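Local coordinates for catechol 1,2-dioxygenase (Acinetobacter sp., PDB 1DMH), which catalyses the iron(III)-dependent intradiol cleavage of catechol by dioxygen to cis,cis-muconate, the first step of catechol breakdown in the beta-ketoadipate pathway, at residues Ala265-Asp270 and Pro282-Val287. Residues are numbered along the deposited sequence; the frame is centred on the assembly and turned at random.
Sequences AVEHTD and PFAEMV
One face of the F283 ring carries CB of H268, 3.9 Å from the ring centroid, in a CH-pi contact. The two rings run nearly parallel, with planes at 25°, but are slid apart and barely overlap. CG of F283 sits between its backbone N and carbonyl carbon, which brings the ring across CB of H268. At the edge of the imidazole, in its plane, lies CB of E285. The extended E285 chain brings OE1 to 3.2 Å from H268 NE2, a weak, bent hydrogen bond. Its OE2 is hydrogen-bonded to H137 NE2, the stronger contact. E267 and A284 face the other side of the sheet. The bend of E267 at chi2 (-73°) brings OE2 to 3.7 Å from A284 CB; OE1 is hydrogen-bonded to H132 NE2. V266–E285 and H268–F283 are antiparallel hydrogen-bonded pairs; the straightest bond runs from H268 N to F283 O (2.8 Å, 170° at the hydrogen). A265 CB packs on M286 CG (3.7 Å), and the M286 side chain lies beside that of I225, a catechol-binding residue. The strands are antiparallel neighbours in the mixed sheet of the intradiol dioxygenase domain, joined through helix 271-276, which D270 caps. Strand 133-141 runs parallel to strand 283-291 along its other edge, bonded through A284 and M286.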
ATOM      1  N   ALA A 265       4.344  29.898  24.350  1.00 25.66           N
ATOM      2  CA  ALA A 265       3.944  29.342  25.638  1.00 26.55           C
ATOM      3  C   ALA A 265       4.715  30.183  26.660  1.00 27.39           C
ATOM      4  O   ALA A 265       5.927  30.027  26.801  1.00 28.07           O
ATOM      5  CB  ALA A 265       4.357  27.885  25.745  1.00 25.48           C
ATOM      6  N   VAL A 266       4.025  31.087  27.339  1.00 27.26           N
ATOM      7  CA  VAL A 266       4.636  31.951  28.342  1.00 28.54           C
ATOM      8  C   VAL A 266       4.876  31.223  29.665  1.00 29.25           C
ATOM      9  O   VAL A 266       3.966  30.588  30.203  1.00 29.43           O
ATOM     10  CB  VAL A 266       3.737  33.158  28.610  1.00 28.63           C
ATOM     11  CG1 VAL A 266       4.286  33.983  29.747  1.00 28.90           C
ATOM     12  CG2 VAL A 266       3.610  33.981  27.340  1.00 29.13           C
ATOM     13  N   GLU A 267       6.092  31.319  30.197  1.00 29.90           N
ATOM     14  CA  GLU A 267       6.421  30.656  31.458  1.00 31.15           C
ATOM     15  C   GLU A 267       6.203  31.536  32.679  1.00 31.46           C
ATOM     16  O   GLU A 267       6.663  32.677  32.733  1.00 31.88           O
ATOM     17  CB  GLU A 267       7.868  30.176  31.442  1.00 31.81           C
ATOM     18  CG  GLU A 267       8.152  29.134  30.388  1.00 34.17           C
ATOM     19  CD  GLU A 267       7.568  27.768  30.729  1.00 35.92           C
ATOM     20  OE1 GLU A 267       7.045  27.588  31.859  1.00 35.96           O
ATOM     21  OE2 GLU A 267       7.649  26.862  29.859  1.00 37.57           O
ATOM     22  N   HIS A 268       5.493  30.994  33.656  1.00 32.06           N
ATOM     23  CA  HIS A 268       5.209  31.709  34.888  1.00 32.93           C
ATOM     24  C   HIS A 268       5.904  31.003  36.036  1.00 34.07           C
ATOM     25  O   HIS A 268       5.810  29.781  36.161  1.00 33.50           O
ATOM     26  CB  HIS A 268       3.710  31.738  35.122  1.00 32.60           C
ATOM     27  CG  HIS A 268       2.970  32.522  34.092  1.00 33.97           C
ATOM     28  ND1 HIS A 268       2.960  33.899  34.074  1.00 34.18           N
ATOM     29  CD2 HIS A 268       2.286  32.125  32.994  1.00 34.06           C
ATOM     30  CE1 HIS A 268       2.301  34.318  33.010  1.00 34.57           C
ATOM     31  NE2 HIS A 268       1.881  33.260  32.338  1.00 34.87           N
ATOM     32  N   THR A 269       6.618  31.768  36.858  1.00 35.58           N
ATOM     33  CA  THR A 269       7.330  31.212  38.005  1.00 37.38           C
ATOM     34  C   THR A 269       7.007  31.974  39.265  1.00 38.32           C
ATOM     35  O   THR A 269       7.268  31.495  40.359  1.00 38.93           O
ATOM     36  CB  THR A 269       8.845  31.281  37.820  1.00 37.19           C
ATOM     37  OG1 THR A 269       9.201  32.600  37.390  1.00 37.88           O
ATOM     38  CG2 THR A 269       9.309  30.267  36.805  1.00 37.41           C
ATOM     39  N   ASP A 270       6.433  33.159  39.120  1.00 39.75           N
ATOM     40  CA  ASP A 270       6.131  33.957  40.290  1.00 41.19           C
ATOM     41  C   ASP A 270       4.950  33.402  41.073  1.00 41.37           C
ATOM     42  O   ASP A 270       3.923  33.018  40.507  1.00 40.51           O
ATOM     43  CB  ASP A 270       5.864  35.395  39.883  1.00 43.07           C
ATOM     44  CG  ASP A 270       4.509  35.572  39.286  1.00 45.34           C
ATOM     45  OD1 ASP A 270       3.541  35.716  40.068  1.00 47.17           O
ATOM     46  OD2 ASP A 270       4.406  35.537  38.040  1.00 47.47           O
ATOM     47  N   PRO A 282       5.675  26.277  38.977  1.00 27.99           N
ATOM     48  CA  PRO A 282       5.781  26.980  37.696  1.00 26.64           C
ATOM     49  C   PRO A 282       5.019  26.259  36.575  1.00 25.39           C
ATOM     50  O   PRO A 282       4.952  25.023  36.541  1.00 25.17           O
ATOM     51  CB  PRO A 282       7.298  27.041  37.469  1.00 27.11           C
ATOM     52  CG  PRO A 282       7.815  25.847  38.278  1.00 28.32           C
ATOM     53  CD  PRO A 282       7.017  26.056  39.537  1.00 27.90           C
ATOM     54  N   PHE A 283       4.440  27.035  35.666  1.00 23.07           N
ATOM     55  CA  PHE A 283       3.655  26.458  34.583  1.00 22.31           C
ATOM     56  C   PHE A 283       3.762  27.338  33.342  1.00 22.17           C
ATOM     57  O   PHE A 283       4.231  28.485  33.416  1.00 22.11           O
ATOM     58  CB  PHE A 283       2.181  26.348  35.024  1.00 21.31           C
ATOM     59  CG  PHE A 283       1.500  27.680  35.201  1.00 20.70           C
ATOM     60  CD1 PHE A 283       1.664  28.413  36.372  1.00 21.13           C
ATOM     61  CD2 PHE A 283       0.753  28.240  34.171  1.00 21.12           C
ATOM     62  CE1 PHE A 283       1.098  29.691  36.520  1.00 20.66           C
ATOM     63  CE2 PHE A 283       0.181  29.512  34.303  1.00 20.97           C
ATOM     64  CZ  PHE A 283       0.357  30.240  35.487  1.00 21.45           C
ATOM     65  N   ALA A 284       3.332  26.796  32.202  1.00 20.80           N
ATOM     66  CA  ALA A 284       3.333  27.539  30.949  1.00 19.56           C
ATOM     67  C   ALA A 284       1.871  27.929  30.622  1.00 19.36           C
ATOM     68  O   ALA A 284       0.916  27.228  30.990  1.00 17.76           O
ATOM     69  CB  ALA A 284       3.913  26.676  29.841  1.00 18.22           C
ATOM     70  N   GLU A 285       1.698  29.066  29.956  1.00 19.31           N
ATOM     71  CA  GLU A 285       0.366  29.502  29.555  1.00 19.88           C
ATOM     72  C   GLU A 285       0.334  29.841  28.057  1.00 19.67           C
ATOM     73  O   GLU A 285       1.243  30.512  27.539  1.00 18.85           O
ATOM     74  CB  GLU A 285      -0.090  30.725  30.362  1.00 20.86           C
ATOM     75  CG  GLU A 285      -1.426  31.305  29.896  1.00 23.26           C
ATOM     76  CD  GLU A 285      -1.836  32.534  30.680  1.00 26.18           C
ATOM     77  OE1 GLU A 285      -0.963  33.389  30.948  1.00 28.06           O
ATOM     78  OE2 GLU A 285      -3.033  32.668  31.013  1.00 26.86           O
ATOM     79  N   MET A 286      -0.702  29.355  27.374  1.00 19.16           N
ATOM     80  CA  MET A 286      -0.921  29.624  25.950  1.00 19.17           C
ATOM     81  C   MET A 286      -2.371  30.064  25.798  1.00 18.53           C
ATOM     82  O   MET A 286      -3.273  29.480  26.389  1.00 18.18           O
ATOM     83  CB  MET A 286      -0.687  28.384  25.085  1.00 20.31           C
ATOM     84  CG  MET A 286       0.744  27.848  25.110  1.00 22.58           C
ATOM     85  SD  MET A 286       0.989  26.343  24.121  1.00 22.69           S
ATOM     86  CE  MET A 286       0.892  26.990  22.507  1.00 23.18           C
ATOM     87  N   VAL A 287      -2.583  31.128  25.037  1.00 17.99           N
ATOM     88  CA  VAL A 287      -3.918  31.637  24.779  1.00 18.30           C
ATOM     89  C   VAL A 287      -4.117  31.443  23.274  1.00 17.95           C
ATOM     90  O   VAL A 287      -3.235  31.779  22.494  1.00 17.84           O
ATOM     91  CB  VAL A 287      -4.017  33.157  25.098  1.00 18.38           C
ATOM     92  CG1 VAL A 287      -5.437  33.661  24.858  1.00 19.17           C
ATOM     93  CG2 VAL A 287      -3.601  33.412  26.520  1.00 19.87           C
TER